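Local coordinates for nidogen (Mus musculus, PDB 1NPE), which probably helps link laminin to other basement-membrane proteins, using this six-bladed YWTD beta-propeller domain as a docking surface, at residues M22-A27 / M242-H246; L17-M22 / Y217-Y222; V37-F43 / Y254-L260; Y137-R143 / L168-F174. One frame throughout, in Å; residues are numbered along the deposited sequence.

In the fold
The domain is a six-bladed beta-propeller, and all four contacts join neighbouring blades. Interactions 1, 2 and 3 involve the closing blade, built from the N-terminal strands 2-8, 11-17 and 28-33 plus the C-terminal strand 256-259. Interactions 1 and 2 share Met22, and their centres lie about 11 Å apart. They tie the loop between strands 11-17 and 28-33 to the 211-245 sheet. Interaction 3, about 15 Å from the centre of interaction 2, packs strand 256-259 on strand 36-44 of the next blade. Interaction 4 is about 25 Å from interaction 1, centre to centre. Its residues fall in the chain between the two segments of each of the other three contacts. The two chain ends thus complete one blade and close the ring.

Interaction 1 of 4, residues M22-A27 / M242-H246; sequences MKKTEA and MDTFH
Lys24 and Asp243 approach from opposite directions and meet in a salt bridge. Lys24 is extended beyond CG, and its NZ lies 2.8 Å from Asp243 OD2. The amine uses the syn lone pair of that oxygen, on the side of OD1. Asp243 is turned for this by a CG anti to its own N (chi1 -168°). OD2 has a second donor, the backbone N of Thr244 at 2.7 Å, which meets it from above the carboxylate plane. Lys24 NZ also makes a weak bond to Thr244 O. The other carboxylate oxygen, Asp243 OD1, takes a bond from a water that in turn accepts from Met22 N. Both oxygens are therefore engaged, which should limit rotation of the carboxylate.

The apolar half lies beside this pair. Lys24 and Phe245 run past each other in opposite directions. The start of the lysine chain rests obliquely against the ring, with Lys24 CB 3.5 Å from Phe245 CD1. Ala27 CB touches the far end of the same ring, 3.6 Å from Phe245 CZ. Met22 bends at its thioether (chi3 -91°). Its CE thereby comes within 4.0 Å of Asp243 O, and its SD packs on Phe245 CB. Leu15 and Leu4 also touch Met22, and Phe6 touches Phe245, so this side runs into the packing between two sheets.

Segment 22-27 includes a short 3-10 turn. Met242 and Asp243 of strand 240-245 form a classic beta bulge opposite Ala233 of strand 230-235. Strand 240-245 is the outermost of its blade. The contact is thus an inter-blade junction at the periphery of a beta-propeller.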
# COMPACT_ATOMS: atom_id res chain seq x y z
N MET A 22 9.78 -24.33 1.32
CA MET A 22 10.37 -23.35 0.41
C MET A 22 11.76 -23.80 -0.02
O MET A 22 12.62 -24.06 0.83
CB MET A 22 10.51 -21.98 1.09
CG MET A 22 9.22 -21.33 1.56
SD MET A 22 9.51 -19.61 2.09
CE MET A 22 9.85 -19.82 3.83
N LYS A 23 11.99 -23.88 -1.33
CA LYS A 23 13.30 -24.27 -1.85
C LYS A 23 14.11 -22.98 -1.98
O LYS A 23 14.25 -22.42 -3.06
CB LYS A 23 13.16 -24.93 -3.23
CG LYS A 23 12.34 -26.23 -3.25
CD LYS A 23 13.14 -27.45 -2.77
CE LYS A 23 13.22 -27.54 -1.25
NZ LYS A 23 14.05 -28.72 -0.80
N LYS A 24 14.63 -22.51 -0.85
CA LYS A 24 15.40 -21.26 -0.78
C LYS A 24 16.59 -21.14 -1.73
O LYS A 24 16.88 -20.05 -2.24
CB LYS A 24 15.91 -21.03 0.64
CG LYS A 24 14.89 -21.18 1.73
CD LYS A 24 15.59 -21.03 3.06
CE LYS A 24 14.87 -21.79 4.13
NZ LYS A 24 15.58 -21.71 5.44
N THR A 25 17.31 -22.24 -1.91
CA THR A 25 18.49 -22.25 -2.77
C THR A 25 18.14 -22.14 -4.25
O THR A 25 19.00 -21.82 -5.07
CB THR A 25 19.32 -23.52 -2.54
OG1 THR A 25 18.52 -24.68 -2.80
CG2 THR A 25 19.83 -23.56 -1.11
N GLU A 26 16.87 -22.39 -4.57
CA GLU A 26 16.39 -22.35 -5.94
C GLU A 26 15.68 -21.04 -6.31
O GLU A 26 15.13 -20.91 -7.41
CB GLU A 26 15.46 -23.54 -6.20
CG GLU A 26 16.16 -24.88 -6.00
CD GLU A 26 15.27 -26.07 -6.31
OE1 GLU A 26 14.24 -25.89 -6.98
OE2 GLU A 26 15.62 -27.19 -5.88
N ALA A 27 15.72 -20.07 -5.40
CA ALA A 27 15.10 -18.77 -5.62
C ALA A 27 15.81 -17.97 -6.72
O ALA A 27 16.99 -17.62 -6.60
CB ALA A 27 15.08 -17.98 -4.32
N MET A 242 7.39 -22.09 10.91
CA MET A 242 7.96 -23.19 10.16
C MET A 242 9.33 -22.91 9.54
O MET A 242 10.26 -23.69 9.72
CB MET A 242 6.98 -23.65 9.08
CG MET A 242 5.59 -23.98 9.61
SD MET A 242 5.59 -25.22 10.93
CE MET A 242 5.20 -26.70 9.98
N ASP A 243 9.46 -21.76 8.88
CA ASP A 243 10.71 -21.44 8.19
C ASP A 243 10.77 -19.96 7.78
O ASP A 243 9.77 -19.25 7.82
CB ASP A 243 10.79 -22.35 6.96
CG ASP A 243 12.14 -22.34 6.29
OD1 ASP A 243 12.22 -22.87 5.15
OD2 ASP A 243 13.14 -21.85 6.87
N THR A 244 11.97 -19.50 7.43
CA THR A 244 12.16 -18.12 6.99
C THR A 244 13.14 -18.09 5.81
O THR A 244 14.06 -18.90 5.74
CB THR A 244 12.73 -17.20 8.10
OG1 THR A 244 14.03 -17.63 8.48
CG2 THR A 244 11.82 -17.18 9.32
N PHE A 245 12.90 -17.17 4.89
CA PHE A 245 13.78 -17.01 3.74
C PHE A 245 14.25 -15.57 3.64
O PHE A 245 13.44 -14.65 3.51
CB PHE A 245 13.07 -17.38 2.44
CG PHE A 245 13.86 -17.05 1.20
CD1 PHE A 245 15.11 -17.63 0.98
CD2 PHE A 245 13.36 -16.15 0.27
CE1 PHE A 245 15.85 -17.32 -0.15
CE2 PHE A 245 14.10 -15.83 -0.87
CZ PHE A 245 15.34 -16.41 -1.09
N HIS A 246 15.56 -15.37 3.71
CA HIS A 246 16.16 -14.05 3.59
C HIS A 246 16.79 -13.92 2.22
O HIS A 246 17.80 -14.57 1.95
CB HIS A 246 17.29 -13.84 4.61
CG HIS A 246 16.84 -13.77 6.03
ND1 HIS A 246 16.46 -14.88 6.75
CD2 HIS A 246 16.79 -12.72 6.89
CE1 HIS A 246 16.19 -14.52 7.99
NE2 HIS A 246 16.38 -13.22 8.10
O HOH W 1 9.53 -23.69 4.36

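Interaction 2 of 4, residues L17-M22 / Y217-Y222; sequences LERNTM and YGKNLY
Leu17 packs with its two methyl branches on two different tyrosines. Its CD2 lies 3.5 Å from Tyr222 OH, the two side chains coming from opposite directions. Its CD1 lies 4.0 Å from CD2 of Tyr217, where leucine and tyrosine slide past each other. Met22 adds CG to the Tyr222 ring, 4.0 Å from CE2. Its sulfur makes an oblique Met-aromatic contact, 71° off the ring normal. Ile256 and Ile258 of strand 256-259 and Leu4 also touch Tyr222. Leu17, Met22 and Tyr222 are the buried, tight part, and Tyr217 leads out toward solvent.

The solvent side is looser and polar. Arg19 is exposed, and its chain bends at chi2 and chi3 to bring the guanidinium back toward Tyr217. NH2 of Arg19 donates to Tyr217 OH at 3.3 Å, a long but fairly straight bond (159°) close to the guanidinium plane. Asn20 crosses the same tyrosine at about a right angle. Its amide plane stands nearly perpendicular to the ring, with Asn20 ND2 3.4 Å from Tyr217 CE2. Lys219, in the type II' turn from Tyr217 to Asn220, barely reaches Asn20.

The chemistry is therefore mixed. Leu17 and Met22 make the apolar part, mainly on Tyr222. Asn20 and Arg19 bury at least as much with polar groups on Tyr217. The one hydrogen bond between the segments is Arg19 to Tyr217, and the Asn20 amide packs on that ring without bonding.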
# COMPACT_ATOMS: atom_id res chain seq x y z
N LEU A 17 7.95 -24.47 -4.26
CA LEU A 17 7.31 -24.96 -3.05
C LEU A 17 7.07 -26.45 -3.24
O LEU A 17 6.12 -26.84 -3.92
CB LEU A 17 5.95 -24.29 -2.83
CG LEU A 17 5.76 -23.17 -1.81
CD1 LEU A 17 4.25 -22.99 -1.59
CD2 LEU A 17 6.42 -23.51 -0.48
N GLU A 18 7.94 -27.28 -2.68
CA GLU A 18 7.78 -28.72 -2.77
C GLU A 18 7.28 -29.27 -1.44
O GLU A 18 8.02 -29.34 -0.45
CB GLU A 18 9.09 -29.40 -3.21
CG GLU A 18 9.58 -28.93 -4.60
CD GLU A 18 10.52 -29.93 -5.28
OE1 GLU A 18 11.74 -29.64 -5.38
OE2 GLU A 18 10.03 -30.98 -5.74
N ARG A 19 5.98 -29.59 -1.40
CA ARG A 19 5.31 -30.10 -0.21
C ARG A 19 5.47 -29.21 1.03
O ARG A 19 6.17 -29.56 1.98
CB ARG A 19 5.73 -31.55 0.10
CG ARG A 19 4.86 -32.60 -0.58
CD ARG A 19 3.37 -32.40 -0.25
NE ARG A 19 2.58 -31.97 -1.40
CZ ARG A 19 1.90 -30.82 -1.48
NH1 ARG A 19 1.91 -29.95 -0.47
NH2 ARG A 19 1.19 -30.54 -2.56
N ASN A 20 4.81 -28.06 0.99
CA ASN A 20 4.83 -27.08 2.07
C ASN A 20 6.22 -26.62 2.51
O ASN A 20 6.40 -26.13 3.63
CB ASN A 20 4.04 -27.61 3.29
CG ASN A 20 2.59 -27.96 2.95
OD1 ASN A 20 1.84 -28.47 3.79
ND2 ASN A 20 2.19 -27.69 1.71
N THR A 21 7.21 -26.76 1.62
CA THR A 21 8.58 -26.36 1.92
C THR A 21 9.14 -25.40 0.86
O THR A 21 8.99 -25.62 -0.34
CB THR A 21 9.51 -27.61 2.02
OG1 THR A 21 9.07 -28.44 3.10
CG2 THR A 21 10.95 -27.20 2.27
N MET A 22 9.78 -24.33 1.32
CA MET A 22 10.37 -23.35 0.41
C MET A 22 11.76 -23.80 -0.02
O MET A 22 12.62 -24.06 0.83
CB MET A 22 10.51 -21.98 1.09
CG MET A 22 9.22 -21.33 1.56
SD MET A 22 9.51 -19.61 2.09
CE MET A 22 9.85 -19.82 3.83
N TYR A 217 -1.32 -21.50 1.68
CA TYR A 217 -1.22 -22.76 0.97
C TYR A 217 -1.55 -23.84 2.00
O TYR A 217 -0.67 -24.32 2.72
CB TYR A 217 0.19 -22.98 0.40
CG TYR A 217 0.26 -24.14 -0.57
CD1 TYR A 217 -0.64 -24.22 -1.64
CD2 TYR A 217 1.16 -25.18 -0.39
CE1 TYR A 217 -0.65 -25.31 -2.49
CE2 TYR A 217 1.17 -26.29 -1.25
CZ TYR A 217 0.25 -26.35 -2.29
OH TYR A 217 0.21 -27.45 -3.13
N GLY A 218 -2.84 -24.16 2.10
CA GLY A 218 -3.31 -25.16 3.03
C GLY A 218 -3.31 -24.68 4.47
O GLY A 218 -3.99 -23.71 4.82
N LYS A 219 -2.54 -25.37 5.31
CA LYS A 219 -2.41 -25.05 6.73
C LYS A 219 -1.32 -23.99 7.00
O LYS A 219 -1.26 -23.43 8.09
CB LYS A 219 -2.10 -26.33 7.52
CG LYS A 219 -1.00 -27.19 6.89
CD LYS A 219 -0.55 -28.32 7.81
CE LYS A 219 -1.68 -29.28 8.16
NZ LYS A 219 -1.24 -30.30 9.17
N ASN A 220 -0.48 -23.73 6.00
CA ASN A 220 0.61 -22.77 6.12
C ASN A 220 0.33 -21.35 5.61
O ASN A 220 -0.33 -21.15 4.59
CB ASN A 220 1.86 -23.30 5.42
CG ASN A 220 2.72 -24.18 6.31
OD1 ASN A 220 2.28 -24.63 7.37
ND2 ASN A 220 3.95 -24.44 5.88
N LEU A 221 0.86 -20.37 6.33
CA LEU A 221 0.73 -18.97 5.94
C LEU A 221 2.12 -18.48 5.55
O LEU A 221 3.11 -18.85 6.18
CB LEU A 221 0.22 -18.10 7.09
CG LEU A 221 -1.24 -18.21 7.53
CD1 LEU A 221 -1.50 -17.15 8.60
CD2 LEU A 221 -2.18 -18.02 6.35
N TYR A 222 2.19 -17.67 4.50
CA TYR A 222 3.47 -17.12 4.07
C TYR A 222 3.30 -15.61 4.02
O TYR A 222 2.47 -15.10 3.27
CB TYR A 222 3.86 -17.65 2.69
CG TYR A 222 4.05 -19.14 2.63
CD1 TYR A 222 2.98 -19.99 2.34
CD2 TYR A 222 5.30 -19.71 2.89
CE1 TYR A 222 3.15 -21.37 2.30
CE2 TYR A 222 5.48 -21.10 2.85
CZ TYR A 222 4.40 -21.91 2.56
OH TYR A 222 4.56 -23.28 2.53

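Interaction 3 of 4, residues V37-F43 / Y254-L260; sequences VIIGLAF and YGITIAL
Ile39 sets its CD1 methyl over the centre of the Tyr254 ring. This CH-pi contact has CD1 3.8 Å from the centroid and 14° off the ring normal. Ile39 CG1 is anti to the carbonyl carbon (chi1 -58°), which carries the methyl to the tyrosine. Val37 CG1 approaches the same ring obliquely, and Ile38 O lies near its CD2. Next to it, Gly255 N donates a weak, bent hydrogen bond to Ile39 O at 2.7 Å. With no side chain, Gly255 lets the two backbones come this close.

In the middle, Leu41 CB meets Thr257 CG2 at 3.8 Å. At the other end, Ala259 CA sits over one face of Phe43, 3.6 Å from the ring centroid. Leu260 O lies near the ring plane at its edge, 3.4 Å from CE2 of Phe43.

Strands 37-43 and 256-259 run nearly parallel, at 16°, but belong to different sheets. Each is fixed by its own neighbours. Ile39, Gly40 and Ala42 bond to strand 49-54, where Thr53 OG1 also accepts from Gly40 N. Tyr254 and Gly255 bond to Ala7, and Tyr254 O to Thr224 OG1. A second protein chain packs on Val37, Ile39 and Tyr254.

Aliphatic C-H groups on the faces of two rings, plus Leu41 CB against the Thr257 methyl, make most of the contact. The one hydrogen bond found between the two segments is weak, which implies that hydrophobic burial does most of the work.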
# COMPACT_ATOMS: atom_id res chain seq x y z
N VAL A 37 8.14 -0.17 -8.72
CA VAL A 37 8.09 -0.57 -7.32
C VAL A 37 6.83 -1.43 -7.26
O VAL A 37 5.71 -0.92 -7.14
CB VAL A 37 7.96 0.64 -6.35
CG1 VAL A 37 7.75 0.15 -4.92
CG2 VAL A 37 9.22 1.51 -6.41
N ILE A 38 7.02 -2.74 -7.46
CA ILE A 38 5.93 -3.70 -7.45
C ILE A 38 5.39 -3.85 -6.04
O ILE A 38 6.15 -4.11 -5.10
CB ILE A 38 6.41 -5.08 -7.96
CG1 ILE A 38 7.20 -4.93 -9.26
CG2 ILE A 38 5.22 -5.99 -8.19
CD1 ILE A 38 6.36 -4.58 -10.48
N ILE A 39 4.08 -3.70 -5.88
CA ILE A 39 3.47 -3.81 -4.56
C ILE A 39 2.55 -5.02 -4.43
O ILE A 39 2.83 -5.94 -3.66
CB ILE A 39 2.70 -2.53 -4.18
CG1 ILE A 39 3.64 -1.32 -4.22
CG2 ILE A 39 2.07 -2.68 -2.80
CD1 ILE A 39 4.71 -1.32 -3.13
N GLY A 40 1.45 -5.02 -5.18
CA GLY A 40 0.51 -6.13 -5.11
C GLY A 40 0.76 -7.23 -6.14
O GLY A 40 1.23 -6.95 -7.24
N LEU A 41 0.47 -8.47 -5.77
CA LEU A 41 0.64 -9.61 -6.67
C LEU A 41 -0.56 -10.55 -6.61
O LEU A 41 -1.16 -10.72 -5.55
CB LEU A 41 1.89 -10.41 -6.33
CG LEU A 41 3.29 -9.87 -6.62
CD1 LEU A 41 4.31 -10.89 -6.12
CD2 LEU A 41 3.49 -9.60 -8.11
N ALA A 42 -0.88 -11.16 -7.74
CA ALA A 42 -1.98 -12.13 -7.81
C ALA A 42 -1.65 -13.13 -8.91
O ALA A 42 -0.79 -12.87 -9.77
CB ALA A 42 -3.31 -11.43 -8.09
N PHE A 43 -2.33 -14.27 -8.91
CA PHE A 43 -2.05 -15.29 -9.91
C PHE A 43 -3.31 -15.91 -10.49
O PHE A 43 -4.19 -16.36 -9.75
CB PHE A 43 -1.17 -16.37 -9.29
CG PHE A 43 -0.72 -17.41 -10.26
CD1 PHE A 43 0.28 -17.13 -11.18
CD2 PHE A 43 -1.26 -18.69 -10.22
CE1 PHE A 43 0.73 -18.10 -12.05
CE2 PHE A 43 -0.81 -19.67 -11.09
CZ PHE A 43 0.18 -19.38 -12.01
N TYR A 254 7.45 -6.80 -0.64
CA TYR A 254 6.06 -6.36 -0.70
C TYR A 254 5.05 -7.50 -0.85
O TYR A 254 5.00 -8.39 -0.00
CB TYR A 254 5.89 -5.29 -1.79
CG TYR A 254 6.70 -4.04 -1.49
CD1 TYR A 254 6.39 -3.24 -0.39
CD2 TYR A 254 7.82 -3.71 -2.25
CE1 TYR A 254 7.17 -2.13 -0.06
CE2 TYR A 254 8.61 -2.60 -1.92
CZ TYR A 254 8.28 -1.82 -0.83
OH TYR A 254 9.08 -0.76 -0.47
N GLY A 255 4.22 -7.46 -1.89
CA GLY A 255 3.21 -8.48 -2.10
C GLY A 255 3.75 -9.89 -2.23
O GLY A 255 4.91 -10.11 -2.57
N ILE A 256 2.87 -10.86 -2.00
CA ILE A 256 3.23 -12.26 -2.08
C ILE A 256 2.01 -13.07 -2.54
O ILE A 256 0.88 -12.80 -2.12
CB ILE A 256 3.74 -12.78 -0.71
CG1 ILE A 256 4.36 -14.17 -0.85
CG2 ILE A 256 2.62 -12.79 0.31
CD1 ILE A 256 5.12 -14.61 0.39
N THR A 257 2.25 -14.04 -3.41
CA THR A 257 1.18 -14.87 -3.93
C THR A 257 1.72 -16.25 -4.28
O THR A 257 2.94 -16.44 -4.40
CB THR A 257 0.51 -14.21 -5.17
OG1 THR A 257 -0.65 -14.95 -5.54
CG2 THR A 257 1.48 -14.14 -6.34
N ILE A 258 0.83 -17.22 -4.41
CA ILE A 258 1.24 -18.58 -4.75
C ILE A 258 0.77 -19.00 -6.13
O ILE A 258 -0.41 -18.89 -6.46
CB ILE A 258 0.75 -19.58 -3.69
CG1 ILE A 258 1.50 -19.34 -2.38
CG2 ILE A 258 0.99 -21.02 -4.15
CD1 ILE A 258 1.21 -20.33 -1.31
N ALA A 259 1.72 -19.45 -6.94
CA ALA A 259 1.43 -19.90 -8.30
C ALA A 259 1.06 -21.38 -8.27
O ALA A 259 1.94 -22.24 -8.21
CB ALA A 259 2.63 -19.68 -9.20
N LEU A 260 -0.23 -21.67 -8.29
CA LEU A 260 -0.71 -23.05 -8.28
C LEU A 260 -0.61 -23.68 -9.65
O LEU A 260 -0.74 -23.00 -10.67
CB LEU A 260 -2.16 -23.09 -7.79
CG LEU A 260 -2.39 -22.69 -6.33
CD1 LEU A 260 -3.87 -22.60 -6.03
CD2 LEU A 260 -1.71 -23.69 -5.40

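Interaction 4 of 4, residues Y137-R143 / L168-F174; sequences YWTDWNR and LPNGLTF
Thr139 OG1 has two hydrogen-bond partners. It donates to Pro169 O at 2.9 Å and accepts from Gly126 N, in its own sheet. The hydroxyl comes from above the Pro169 carbonyl plane, 41° out of it. Thr139 OG1 stands between its own N and carbonyl carbon (chi1 72°), which points it at the neighbouring blade. The methyl, CG2, is left to pack 3.8 Å from Leu172 CD1, and the two side chains slide past each other.

Tyr137 and Phe174 close one end. Their planes are near parallel, 13° apart, but slid so far that the rings barely overlap. Tyr137 CE1 lies over the rim of the Phe174 face, 3.9 Å from CD1 of Phe174.

At the other end Asn170 OD1 sits over one face of Trp141, 3.8 Å from CD1, with the amide nearly perpendicular to the indole. That oxygen is also bonded to Arg125 and to a polar side chain of another protein chain. Leu168 CD2 lies over one face of the Arg143 guanidinium, offset toward its rim and 3.6 Å from NH1 of Arg143. It also touches Trp141 CE3. Beyond the two segments, Arg143 NH2 pairs in a salt bridge with an acidic side chain of that other protein chain.

Asp140 OD1 accepts from Asn142 N in an Asx turn and from Asn123 N, so it shapes the loop past the strand. Residues 137-140 spell the YWTD signature. The contact changes along its length: aromatic packing at Tyr137, then Trp141 and Arg143 with Leu168 and Asn170, where polar partners join. The outside partners of Arg143 and Asn170 suggest that this end takes part in binding the other protein chain.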
# COMPACT_ATOMS: atom_id res chain seq x y z
N TYR A 137 -12.99 -9.82 -0.21
CA TYR A 137 -12.53 -9.41 1.12
C TYR A 137 -11.36 -8.42 1.02
O TYR A 137 -10.48 -8.58 0.18
CB TYR A 137 -12.05 -10.64 1.92
CG TYR A 137 -13.03 -11.79 2.00
CD1 TYR A 137 -12.99 -12.84 1.08
CD2 TYR A 137 -13.99 -11.85 3.02
CE1 TYR A 137 -13.87 -13.91 1.17
CE2 TYR A 137 -14.87 -12.91 3.12
CZ TYR A 137 -14.81 -13.94 2.19
OH TYR A 137 -15.70 -14.99 2.28
N TRP A 138 -11.32 -7.43 1.90
CA TRP A 138 -10.22 -6.47 1.87
C TRP A 138 -9.92 -5.85 3.22
O TRP A 138 -10.72 -5.95 4.15
CB TRP A 138 -10.48 -5.36 0.85
CG TRP A 138 -11.62 -4.44 1.20
CD1 TRP A 138 -11.55 -3.26 1.90
CD2 TRP A 138 -12.99 -4.58 0.80
NE1 TRP A 138 -12.78 -2.66 1.95
CE2 TRP A 138 -13.69 -3.45 1.29
CE3 TRP A 138 -13.70 -5.55 0.08
CZ2 TRP A 138 -15.06 -3.26 1.06
CZ3 TRP A 138 -15.06 -5.36 -0.14
CH2 TRP A 138 -15.73 -4.22 0.35
N THR A 139 -8.73 -5.26 3.33
CA THR A 139 -8.32 -4.59 4.56
C THR A 139 -8.20 -3.10 4.28
O THR A 139 -7.99 -2.69 3.14
CB THR A 139 -6.94 -5.06 5.09
OG1 THR A 139 -5.90 -4.56 4.25
CG2 THR A 139 -6.87 -6.57 5.13
N ASP A 140 -8.38 -2.30 5.32
CA ASP A 140 -8.24 -0.85 5.23
C ASP A 140 -7.50 -0.52 6.51
O ASP A 140 -8.06 -0.58 7.59
CB ASP A 140 -9.61 -0.16 5.18
CG ASP A 140 -9.50 1.36 4.97
OD1 ASP A 140 -8.48 1.97 5.35
OD2 ASP A 140 -10.45 1.96 4.43
N TRP A 141 -6.22 -0.18 6.38
CA TRP A 141 -5.43 0.12 7.57
C TRP A 141 -5.62 1.51 8.18
O TRP A 141 -4.78 1.96 8.96
CB TRP A 141 -3.95 -0.23 7.37
CG TRP A 141 -3.28 0.46 6.25
CD1 TRP A 141 -3.19 0.03 4.96
CD2 TRP A 141 -2.54 1.68 6.32
NE1 TRP A 141 -2.43 0.90 4.22
CE2 TRP A 141 -2.01 1.92 5.03
CE3 TRP A 141 -2.26 2.59 7.35
CZ2 TRP A 141 -1.21 3.04 4.75
CZ3 TRP A 141 -1.47 3.71 7.07
CH2 TRP A 141 -0.95 3.92 5.77
N ASN A 142 -6.73 2.15 7.83
CA ASN A 142 -7.15 3.47 8.35
C ASN A 142 -6.69 3.58 9.80
O ASN A 142 -7.23 2.91 10.68
CB ASN A 142 -8.69 3.53 8.29
CG ASN A 142 -9.28 4.89 8.72
OD1 ASN A 142 -10.40 5.22 8.33
ND2 ASN A 142 -8.56 5.64 9.53
N ARG A 143 -5.69 4.42 10.06
CA ARG A 143 -5.14 4.58 11.41
C ARG A 143 -6.19 4.71 12.50
O ARG A 143 -6.07 4.09 13.56
CB ARG A 143 -4.21 5.79 11.46
CG ARG A 143 -2.84 5.56 10.87
CD ARG A 143 -1.92 4.82 11.83
NE ARG A 143 -0.57 4.73 11.29
CZ ARG A 143 0.42 4.03 11.83
NH1 ARG A 143 0.24 3.33 12.95
NH2 ARG A 143 1.59 3.99 11.22
N LEU A 168 -2.92 -2.28 12.12
CA LEU A 168 -2.54 -2.04 10.75
C LEU A 168 -2.70 -3.33 9.93
O LEU A 168 -1.72 -4.05 9.69
CB LEU A 168 -1.09 -1.54 10.68
CG LEU A 168 -0.74 -0.24 11.44
CD1 LEU A 168 0.78 0.02 11.40
CD2 LEU A 168 -1.50 0.94 10.85
N PRO A 169 -3.95 -3.69 9.59
CA PRO A 169 -4.16 -4.92 8.81
C PRO A 169 -3.68 -4.66 7.38
O PRO A 169 -4.37 -4.01 6.60
CB PRO A 169 -5.68 -5.13 8.88
CG PRO A 169 -6.22 -3.74 9.04
CD PRO A 169 -5.24 -3.11 10.01
N ASN A 170 -2.46 -5.11 7.09
CA ASN A 170 -1.86 -4.88 5.78
C ASN A 170 -2.22 -5.85 4.67
O ASN A 170 -2.30 -5.46 3.51
CB ASN A 170 -0.35 -4.76 5.92
CG ASN A 170 0.08 -3.45 6.55
OD1 ASN A 170 -0.56 -2.41 6.34
ND2 ASN A 170 1.16 -3.48 7.32
N GLY A 171 -2.41 -7.11 5.01
CA GLY A 171 -2.77 -8.08 4.00
C GLY A 171 -3.67 -9.17 4.55
O GLY A 171 -3.75 -9.36 5.76
N LEU A 172 -4.42 -9.81 3.66
CA LEU A 172 -5.28 -10.90 4.09
C LEU A 172 -5.30 -12.01 3.06
O LEU A 172 -4.85 -11.83 1.92
CB LEU A 172 -6.69 -10.41 4.43
CG LEU A 172 -7.75 -10.18 3.36
CD1 LEU A 172 -8.93 -9.51 4.03
CD2 LEU A 172 -7.21 -9.31 2.24
N THR A 173 -5.80 -13.16 3.45
CA THR A 173 -5.84 -14.28 2.53
C THR A 173 -7.01 -15.18 2.88
O THR A 173 -7.47 -15.18 4.03
CB THR A 173 -4.48 -15.06 2.57
OG1 THR A 173 -4.48 -16.07 1.55
CG2 THR A 173 -4.23 -15.69 3.94
N PHE A 174 -7.53 -15.89 1.90
CA PHE A 174 -8.67 -16.76 2.14
C PHE A 174 -8.40 -18.18 1.68
O PHE A 174 -7.95 -18.40 0.56
CB PHE A 174 -9.93 -16.23 1.45
CG PHE A 174 -11.18 -16.99 1.80
CD1 PHE A 174 -11.89 -16.69 2.96
CD2 PHE A 174 -11.65 -18.01 0.98
CE1 PHE A 174 -13.05 -17.39 3.30
CE2 PHE A 174 -12.81 -18.71 1.30
CZ PHE A 174 -13.51 -18.40 2.46